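Local coordinates for protein VP5 (Halorubrum pleomorphic virus 2, PDB 6QGI) that is an envelope protein that probably drives fusion of the viral membrane with that of its haloarchaeal host, at residues A158-S161 / G162-D165; N227-P230 / I231-M235; R51-T54 / N55-I59; E373-S376 / G377-V380. One frame throughout, in Å; residues are numbered along the deposited sequence.

Interaction 1. Residues A158-S161 / G162-D165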
loop_
_atom_site.group_PDB
_atom_site.type_symbol
_atom_site.label_atom_id
_atom_site.label_comp_id
_atom_site.label_asym_id
_atom_site.label_seq_id
_atom_site.Cartn_x
_atom_site.Cartn_y
_atom_site.Cartn_z
ATOM N N ALA A 158 2.666 -20.184 -15.342
ATOM C CA ALA A 158 3.339 -18.929 -15.039
ATOM C C ALA A 158 4.697 -18.914 -15.718
ATOM O O ALA A 158 5.501 -19.828 -15.527
ATOM C CB ALA A 158 3.478 -18.747 -13.538
ATOM N N ASN A 159 4.918 -17.906 -16.571
ATOM C CA ASN A 159 6.156 -17.749 -17.329
ATOM C C ASN A 159 6.941 -16.568 -16.752
ATOM O O ASN A 159 6.598 -15.424 -17.052
ATOM C CB ASN A 159 5.842 -17.562 -18.809
ATOM C CG ASN A 159 4.850 -18.563 -19.321
ATOM O OD1 ASN A 159 5.181 -19.719 -19.593
ATOM N ND2 ASN A 159 3.611 -18.137 -19.460
ATOM N N PRO A 160 7.945 -16.811 -15.869
ATOM C CA PRO A 160 8.681 -15.685 -15.259
ATOM C C PRO A 160 9.513 -14.894 -16.262
ATOM O O PRO A 160 9.864 -15.429 -17.314
ATOM C CB PRO A 160 9.596 -16.364 -14.225
ATOM C CG PRO A 160 9.082 -17.738 -14.071
ATOM C CD PRO A 160 8.461 -18.103 -15.379
ATOM N N SER A 161 9.844 -13.626 -15.926
ATOM C CA SER A 161 10.671 -12.754 -16.767
ATOM C C SER A 161 11.918 -13.514 -17.232
ATOM O O SER A 161 12.551 -14.219 -16.440
ATOM C CB SER A 161 11.052 -11.477 -16.025
ATOM O OG SER A 161 11.814 -11.729 -14.857
ATOM N N GLY A 162 12.186 -13.438 -18.527
ATOM C CA GLY A 162 13.285 -14.154 -19.155
ATOM C C GLY A 162 12.800 -15.317 -19.997
ATOM O O GLY A 162 13.402 -15.610 -21.034
ATOM N N SER A 163 11.687 -15.978 -19.568
ATOM C CA SER A 163 11.061 -17.110 -20.263
ATOM C C SER A 163 10.580 -16.716 -21.656
ATOM O O SER A 163 10.294 -15.539 -21.898
ATOM C CB SER A 163 9.891 -17.666 -19.461
ATOM O OG SER A 163 10.334 -18.214 -18.231
ATOM N N THR A 164 10.492 -17.702 -22.571
ATOM C CA THR A 164 10.075 -17.482 -23.961
ATOM C C THR A 164 8.634 -16.952 -24.065
ATOM O O THR A 164 8.306 -16.288 -25.053
ATOM C CB THR A 164 10.256 -18.751 -24.804
ATOM O OG1 THR A 164 9.717 -19.880 -24.117
ATOM C CG2 THR A 164 11.712 -19.000 -25.164
ATOM N N ASP A 165 7.794 -17.207 -23.042
ATOM C CA ASP A 165 6.407 -16.760 -23.048
ATOM C C ASP A 165 6.196 -15.494 -22.180
ATOM O O ASP A 165 5.053 -15.081 -21.961
ATOM C CB ASP A 165 5.473 -17.904 -22.645
ATOM C CG ASP A 165 5.436 -19.010 -23.683
ATOM O OD1 ASP A 165 4.815 -18.804 -24.749
ATOM O OD2 ASP A 165 6.042 -20.074 -23.436
#
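Pro160 and Ser163 close a type II beta turn, and most of its polar closure falls on one oxygen. Ser163 N gives its hydrogen to Pro160 O over 3.0 Å, with 159° at the hydrogen and the donor in the carbonyl plane. The hydroxyl of the same serine adds a weak second bond, Ser163 OG to Pro160 O, also 3.0 Å. It can do so because OG lies beside its own backbone N and anti to the carbonyl carbon (chi1 -65°), folded back over the turn; there OG also comes 3.4 Å from Pro160 CD, at the margin of the proline ring.

A second contact spans the base of the loop. Asp165 CB sits squarely over the face of the Asn159 amide, 3.4 Å from Asn159 CG and nearly equidistant from the amide oxygen and nitrogen. The carboxylate plane is turned 48° from that of the amide, so the two groups are not stacked, and the touch is made by a methylene.

In the next shell, Asn159 ND2 bonds to Glu183 OE2 and Thr181 OG1, which fix the rotation of the amide. Thr181 OG1 also bonds to Asp165 O and thus ties both ends of the loop together. At the apex Gly162, whose positive phi suits the third place of a type II turn, has its N bonded to Ser178 OG.

The loop links strands 155-159 and 167-170, both antiparallel partners of strand 176-186. Helix 91-133 packs against Ala158, Pro160 and Ser161, while Tyr192 of strand 189-193 touches Asn159 and Asp165.

Interaction 2. Residues N227-P230 / I231-M235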
loop_
_atom_site.group_PDB
_atom_site.type_symbol
_atom_site.label_atom_id
_atom_site.label_comp_id
_atom_site.label_asym_id
_atom_site.label_seq_id
_atom_site.Cartn_x
_atom_site.Cartn_y
_atom_site.Cartn_z
ATOM N N ASN A 227 -6.703 -5.529 -12.445
ATOM C CA ASN A 227 -6.411 -4.586 -11.363
ATOM C C ASN A 227 -5.092 -3.846 -11.607
ATOM O O ASN A 227 -4.882 -2.774 -11.044
ATOM C CB ASN A 227 -6.368 -5.311 -10.019
ATOM C CG ASN A 227 -7.705 -5.813 -9.535
ATOM O OD1 ASN A 227 -8.773 -5.421 -10.022
ATOM N ND2 ASN A 227 -7.669 -6.688 -8.540
ATOM N N TRP A 228 -4.224 -4.413 -12.454
ATOM C CA TRP A 228 -2.914 -3.868 -12.804
ATOM C C TRP A 228 -2.976 -3.011 -14.078
ATOM O O TRP A 228 -2.248 -2.024 -14.172
ATOM C CB TRP A 228 -1.910 -5.014 -12.973
ATOM C CG TRP A 228 -1.547 -5.692 -11.682
ATOM C CD1 TRP A 228 -2.335 -6.521 -10.934
ATOM C CD2 TRP A 228 -0.300 -5.583 -10.983
ATOM N NE1 TRP A 228 -1.653 -6.941 -9.815
ATOM C CE2 TRP A 228 -0.400 -6.380 -9.820
ATOM C CE3 TRP A 228 0.905 -4.906 -11.240
ATOM C CZ2 TRP A 228 0.661 -6.519 -8.917
ATOM C CZ3 TRP A 228 1.944 -5.024 -10.334
ATOM C CH2 TRP A 228 1.819 -5.824 -9.187
ATOM N N LYS A 229 -3.857 -3.373 -15.038
ATOM C CA LYS A 229 -4.062 -2.649 -16.301
ATOM C C LYS A 229 -4.481 -1.174 -16.068
ATOM O O LYS A 229 -3.871 -0.316 -16.711
ATOM C CB LYS A 229 -5.073 -3.371 -17.215
ATOM C CG LYS A 229 -5.390 -2.662 -18.531
ATOM C CD LYS A 229 -4.178 -2.528 -19.435
ATOM C CE LYS A 229 -4.561 -2.062 -20.813
ATOM N NZ LYS A 229 -3.373 -1.576 -21.565
ATOM N N PRO A 230 -5.449 -0.817 -15.173
ATOM C CA PRO A 230 -5.764 0.611 -14.982
ATOM C C PRO A 230 -4.576 1.412 -14.438
ATOM O O PRO A 230 -4.409 2.563 -14.844
ATOM C CB PRO A 230 -6.919 0.595 -13.974
ATOM C CG PRO A 230 -7.476 -0.772 -14.044
ATOM C CD PRO A 230 -6.299 -1.649 -14.299
ATOM N N ILE A 231 -3.749 0.809 -13.542
ATOM C CA ILE A 231 -2.570 1.471 -12.961
ATOM C C ILE A 231 -1.518 1.701 -14.061
ATOM O O ILE A 231 -0.976 2.806 -14.135
ATOM C CB ILE A 231 -1.978 0.719 -11.737
ATOM C CG1 ILE A 231 -3.052 0.475 -10.672
ATOM C CG2 ILE A 231 -0.792 1.493 -11.137
ATOM C CD1 ILE A 231 -2.752 -0.613 -9.711
ATOM N N TYR A 232 -1.256 0.681 -14.924
ATOM C CA TYR A 232 -0.312 0.790 -16.043
ATOM C C TYR A 232 -0.747 1.896 -17.018
ATOM O O TYR A 232 0.087 2.714 -17.402
ATOM C CB TYR A 232 -0.140 -0.553 -16.806
ATOM C CG TYR A 232 0.542 -0.375 -18.150
ATOM C CD1 TYR A 232 1.915 -0.163 -18.236
ATOM C CD2 TYR A 232 -0.204 -0.304 -19.328
ATOM C CE1 TYR A 232 2.535 0.091 -19.457
ATOM C CE2 TYR A 232 0.406 -0.049 -20.556
ATOM C CZ TYR A 232 1.778 0.141 -20.618
ATOM O OH TYR A 232 2.389 0.383 -21.827
ATOM N N ASP A 233 -2.033 1.876 -17.448
ATOM C CA ASP A 233 -2.638 2.827 -18.390
ATOM C C ASP A 233 -2.527 4.259 -17.893
ATOM O O ASP A 233 -2.165 5.130 -18.684
ATOM C CB ASP A 233 -4.115 2.482 -18.661
ATOM C CG ASP A 233 -4.349 1.305 -19.584
ATOM O OD1 ASP A 233 -3.380 0.860 -20.238
ATOM O OD2 ASP A 233 -5.510 0.837 -19.667
ATOM N N GLU A 234 -2.823 4.500 -16.594
ATOM C CA GLU A 234 -2.726 5.816 -15.951
ATOM C C GLU A 234 -1.256 6.249 -15.882
ATOM O O GLU A 234 -0.963 7.416 -16.128
ATOM C CB GLU A 234 -3.365 5.797 -14.547
ATOM C CG GLU A 234 -3.671 7.177 -13.981
ATOM C CD GLU A 234 -4.376 7.206 -12.636
ATOM O OE1 GLU A 234 -5.350 6.441 -12.449
ATOM O OE2 GLU A 234 -3.967 8.018 -11.773
ATOM N N MET A 235 -0.338 5.301 -15.589
ATOM C CA MET A 235 1.106 5.538 -15.544
ATOM C C MET A 235 1.619 5.903 -16.943
ATOM O O MET A 235 2.471 6.785 -17.078
ATOM C CB MET A 235 1.833 4.298 -15.010
ATOM C CG MET A 235 3.220 4.580 -14.467
ATOM S SD MET A 235 4.096 3.062 -13.992
ATOM C CE MET A 235 3.185 2.603 -12.509
HETATM O O HOH W 1 -5.612 3.774 -11.903
#
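Lys229 reaches one helical turn forward to Asp233, and its chain touches the carboxylate for most of its length. From CB the chain leaves with CG anti to the backbone N (chi1 178°), then bends at chi2 (63°), which carries the chain slantwise across the carboxylate. CG comes 3.7 Å from Asp233 OD2, and CD stands 3.6 Å from both Asp233 OD1 and Asp233 OD2. CE is closer still, 3.2 Å from Asp233 OD1. The tip completes a salt bridge of 2.8 Å between Lys229 NZ and Asp233 OD1, which uses its syn lone pair. NZ also lies at the edge of the Tyr232 ring, near its plane, and bonds to Met196 O outside the helix.

Behind this side-chain link runs the backbone bond from Asp233 N to Lys229 O. Pro230 has no N-H for the preceding turn, and the helix kinks there; its own oxygen still accepts Glu234 N at 3.1 Å. A water donates to Glu234 OE1 and, weakly, to Pro230 O.

Such an i to i+4 Lys-Asp salt bridge is a familiar feature of alpha helices, here of helix 225-253, which elsewhere on its surface turns Trp228 and Ile231 toward the neighbouring helices.

Interaction 3. Residues R51-T54 / N55-I59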
loop_
_atom_site.group_PDB
_atom_site.type_symbol
_atom_site.label_atom_id
_atom_site.label_comp_id
_atom_site.label_asym_id
_atom_site.label_seq_id
_atom_site.Cartn_x
_atom_site.Cartn_y
_atom_site.Cartn_z
ATOM N N ARG A 51 1.170 -12.361 -0.798
ATOM C CA ARG A 51 1.517 -11.723 -2.070
ATOM C C ARG A 51 0.466 -10.687 -2.449
ATOM O O ARG A 51 0.838 -9.585 -2.839
ATOM C CB ARG A 51 1.697 -12.753 -3.203
ATOM C CG ARG A 51 2.215 -12.165 -4.537
ATOM C CD ARG A 51 3.522 -11.384 -4.418
ATOM N NE ARG A 51 4.629 -12.238 -3.991
ATOM C CZ ARG A 51 5.843 -11.798 -3.675
ATOM N NH1 ARG A 51 6.122 -10.505 -3.735
ATOM N NH2 ARG A 51 6.781 -12.651 -3.287
ATOM N N LYS A 52 -0.836 -11.030 -2.309
ATOM C CA LYS A 52 -1.964 -10.141 -2.603
ATOM C C LYS A 52 -1.920 -8.910 -1.704
ATOM O O LYS A 52 -2.193 -7.809 -2.171
ATOM C CB LYS A 52 -3.299 -10.882 -2.419
ATOM C CG LYS A 52 -4.507 -10.123 -2.952
ATOM C CD LYS A 52 -5.722 -10.365 -2.077
ATOM C CE LYS A 52 -6.960 -9.682 -2.601
ATOM N NZ LYS A 52 -6.906 -8.200 -2.456
ATOM N N SER A 53 -1.563 -9.103 -0.424
ATOM C CA SER A 53 -1.458 -8.036 0.561
ATOM C C SER A 53 -0.287 -7.101 0.247
ATOM O O SER A 53 -0.504 -5.899 0.247
ATOM C CB SER A 53 -1.327 -8.602 1.970
ATOM O OG SER A 53 -1.566 -7.573 2.917
ATOM N N THR A 54 0.924 -7.633 -0.054
ATOM C CA THR A 54 2.105 -6.815 -0.377
ATOM C C THR A 54 1.948 -6.114 -1.742
ATOM O O THR A 54 2.470 -5.010 -1.906
ATOM C CB THR A 54 3.419 -7.621 -0.318
ATOM O OG1 THR A 54 3.403 -8.668 -1.286
ATOM C CG2 THR A 54 3.719 -8.175 1.075
ATOM N N ASN A 55 1.229 -6.734 -2.708
ATOM C CA ASN A 55 0.973 -6.109 -4.017
ATOM C C ASN A 55 -0.043 -4.987 -3.873
ATOM O O ASN A 55 0.037 -3.993 -4.598
ATOM C CB ASN A 55 0.491 -7.130 -5.050
ATOM C CG ASN A 55 1.543 -8.085 -5.548
ATOM O OD1 ASN A 55 2.735 -7.947 -5.279
ATOM N ND2 ASN A 55 1.118 -9.086 -6.294
ATOM N N ALA A 56 -1.001 -5.152 -2.932
ATOM C CA ALA A 56 -2.031 -4.161 -2.623
ATOM C C ALA A 56 -1.430 -3.013 -1.819
ATOM O O ALA A 56 -1.696 -1.851 -2.124
ATOM C CB ALA A 56 -3.171 -4.806 -1.852
ATOM N N SER A 57 -0.579 -3.340 -0.824
ATOM C CA SER A 57 0.089 -2.364 0.044
ATOM C C SER A 57 0.945 -1.395 -0.739
ATOM O O SER A 57 1.090 -0.242 -0.337
ATOM C CB SER A 57 0.955 -3.065 1.085
ATOM O OG SER A 57 0.186 -3.934 1.894
ATOM N N THR A 58 1.523 -1.862 -1.854
ATOM C CA THR A 58 2.406 -1.041 -2.654
ATOM C C THR A 58 1.743 -0.526 -3.931
ATOM O O THR A 58 1.664 0.686 -4.103
ATOM C CB THR A 58 3.714 -1.787 -2.978
ATOM O OG1 THR A 58 3.413 -3.006 -3.662
ATOM C CG2 THR A 58 4.569 -2.062 -1.737
ATOM N N ILE A 59 1.257 -1.414 -4.813
ATOM C CA ILE A 59 0.743 -0.992 -6.118
ATOM C C ILE A 59 -0.800 -0.968 -6.269
ATOM O O ILE A 59 -1.331 0.068 -6.670
ATOM C CB ILE A 59 1.372 -1.900 -7.212
ATOM C CG1 ILE A 59 2.877 -1.604 -7.391
ATOM C CG2 ILE A 59 0.618 -1.767 -8.538
ATOM C CD1 ILE A 59 3.581 -2.571 -8.221
HETATM O O HOH W 2 0.514 -6.004 3.658
#
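Ser53 O is gripped twice by Ser57. The hydroxyl makes the shorter bond, Ser57 OG to Ser53 O at 2.7 Å, and comes from above the carbonyl plane, 44° out of it. Ser57 N reaches Ser53 O at 2.8 Å and lies nearer that plane. A water spans the outer side of the turn, donating to Ser57 OG and bonding to Ser53 OG 2.7 Å away.

One residue on, the division of labour is reversed. Thr58 OG1 lies in the carbonyl plane of Thr54 and bonds to Thr54 O at 2.8 Å, whereas Thr58 N is 3.3 Å from Thr54 O and well above the plane. The threonine hydroxyl gets there by standing between its own N and carbonyl carbon (chi1 58°). Serine and threonine hydroxyls returning to the carbonyl four residues back are a familiar feature of alpha helices; here they accompany a wider pi-type turn at 56-59, close to the end of helix 37-60, where Asn62 ND2 takes up both Ser57 O and Thr58 O.

Arg51 O also serves two donors, Asn55 N at 2.9 Å and Thr54 OG1, which approach from the same face of its carbonyl. Near it the two side chains of Arg51 and Asn55 pass at a slant, with Arg51 CD 3.6 Å from Asn55 OD1 and the guanidinium and amide planes 41° apart. Both polar ends continue to helix 91-133: Arg51 NE forms a salt bridge with Glu123, and Asn55 ND2 bonds to Ser120 OG.

Interaction 4. Residues E373-S376 / G377-V380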
loop_
_atom_site.group_PDB
_atom_site.type_symbol
_atom_site.label_atom_id
_atom_site.label_comp_id
_atom_site.label_asym_id
_atom_site.label_seq_id
_atom_site.Cartn_x
_atom_site.Cartn_y
_atom_site.Cartn_z
ATOM N N GLU A 373 -9.983 -14.325 16.579
ATOM C CA GLU A 373 -8.523 -14.277 16.517
ATOM C C GLU A 373 -7.981 -12.947 17.064
ATOM O O GLU A 373 -8.395 -11.890 16.584
ATOM C CB GLU A 373 -8.063 -14.475 15.062
ATOM C CG GLU A 373 -6.653 -15.027 14.913
ATOM C CD GLU A 373 -6.354 -15.730 13.599
ATOM O OE1 GLU A 373 -7.101 -15.526 12.614
ATOM O OE2 GLU A 373 -5.361 -16.491 13.558
ATOM N N PRO A 374 -7.067 -12.969 18.068
ATOM C CA PRO A 374 -6.508 -11.698 18.567
ATOM C C PRO A 374 -5.605 -11.050 17.510
ATOM O O PRO A 374 -5.064 -11.741 16.643
ATOM C CB PRO A 374 -5.741 -12.107 19.826
ATOM C CG PRO A 374 -5.397 -13.537 19.618
ATOM C CD PRO A 374 -6.465 -14.136 18.749
ATOM N N TYR A 375 -5.479 -9.723 17.556
ATOM C CA TYR A 375 -4.711 -8.978 16.561
ATOM C C TYR A 375 -3.214 -9.027 16.827
ATOM O O TYR A 375 -2.800 -9.125 17.979
ATOM C CB TYR A 375 -5.197 -7.521 16.485
ATOM C CG TYR A 375 -6.696 -7.383 16.325
ATOM C CD1 TYR A 375 -7.387 -8.108 15.357
ATOM C CD2 TYR A 375 -7.420 -6.496 17.116
ATOM C CE1 TYR A 375 -8.766 -7.985 15.208
ATOM C CE2 TYR A 375 -8.799 -6.348 16.961
ATOM C CZ TYR A 375 -9.468 -7.099 16.009
ATOM O OH TYR A 375 -10.824 -6.963 15.853
ATOM N N SER A 376 -2.403 -8.955 15.748
ATOM C CA SER A 376 -0.938 -8.978 15.822
ATOM C C SER A 376 -0.407 -7.726 16.502
ATOM O O SER A 376 -0.933 -6.629 16.298
ATOM C CB SER A 376 -0.324 -9.130 14.434
ATOM O OG SER A 376 -0.703 -8.070 13.571
ATOM N N GLY A 377 0.607 -7.920 17.335
ATOM C CA GLY A 377 1.244 -6.853 18.095
ATOM C C GLY A 377 0.387 -6.288 19.212
ATOM O O GLY A 377 0.734 -5.248 19.778
ATOM N N THR A 378 -0.745 -6.959 19.530
ATOM C CA THR A 378 -1.664 -6.550 20.596
ATOM C C THR A 378 -1.780 -7.662 21.656
ATOM O O THR A 378 -1.228 -8.752 21.486
ATOM C CB THR A 378 -3.059 -6.133 20.052
ATOM O OG1 THR A 378 -3.792 -7.272 19.606
ATOM C CG2 THR A 378 -2.997 -5.070 18.971
ATOM N N ALA A 379 -2.474 -7.356 22.761
ATOM C CA ALA A 379 -2.740 -8.250 23.885
ATOM C C ALA A 379 -4.163 -8.050 24.377
ATOM O O ALA A 379 -4.625 -6.910 24.451
ATOM C CB ALA A 379 -1.753 -7.993 25.015
ATOM N N VAL A 380 -4.867 -9.144 24.692
ATOM C CA VAL A 380 -6.238 -9.055 25.200
ATOM C C VAL A 380 -6.149 -8.989 26.732
ATOM O O VAL A 380 -5.609 -9.898 27.362
ATOM C CB VAL A 380 -7.176 -10.185 24.682
ATOM C CG1 VAL A 380 -8.605 -9.995 25.189
ATOM C CG2 VAL A 380 -7.162 -10.260 23.154
HETATM O O HOH W 3 -6.327 -8.223 19.913
#
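Tyr375 and Thr378 are joined across a type II beta turn that leads the chain from a loop into strand 378-384. Positive phi at Gly377, in the third place of the turn, is readily taken by glycine.

The hydrogen bonds of the turn converge on Tyr375 O, but the side chain does more than the backbone. Thr378 OG1 donates to Tyr375 O at 2.7 Å, from above the carbonyl plane and 47° out of it. The backbone bond usually found in such a turn, Thr378 N to Tyr375 O, is weak at 3.4 Å. Threonine OG1 can bend back because it occupies the position between backbone N and carbonyl carbon (chi1 72°). A water bridges the same two residues, donating to Thr378 OG1 and accepting from Tyr375 N at 2.9 Å, so hydroxyl, water and tyrosine backbone are linked on the inner side of the bend.

Bonds beyond the turn hold its outer parts. Ser376 OG bonds to Leu4 N, and the backbones of Pro374 and Ser376 pair with Ala2, so the N terminus of the chain lies along this loop. The strand side is secured by backbone bonds from Thr378 to Ala394 and from Ala379 to Leu426.

Aromatic contacts fix the tyrosine, whose ring meets Phe425 and Trp356 edge-to-face.

Apolar packing is modest. Thr378 CG2 lies 4.1 Å from Tyr375 CB. Further down, where loop and strand run beside each other, Val380 points only its CG2 branch, the one beside the backbone N, at the proline ring, with Val380 CG2 resting 4.1 Å from Pro374 CB.

How the interactions relate
Followed from the N terminus, the order is interaction 3, 1, 2, then 4. Each is a local contact within one continuous run, so none closes a long loop, and none nests in or crosses another. Interactions 3 and 2 touch across two helices, 37-60 and 225-253: Ile231 CD1 lies 3.4 Å from Ile59 O, and Trp228 CZ3 lies 3.6 Å from Ile59 CD1. Helix 91-133 packs against both and also against 158-161, at the start of the surface turn that joins two strands. Interaction 4 lies among the strands of the later part of the chain, its centre about 41 Å from that of interaction 1, where the loop entering strand 378-384 lies next to the first residues of the chain.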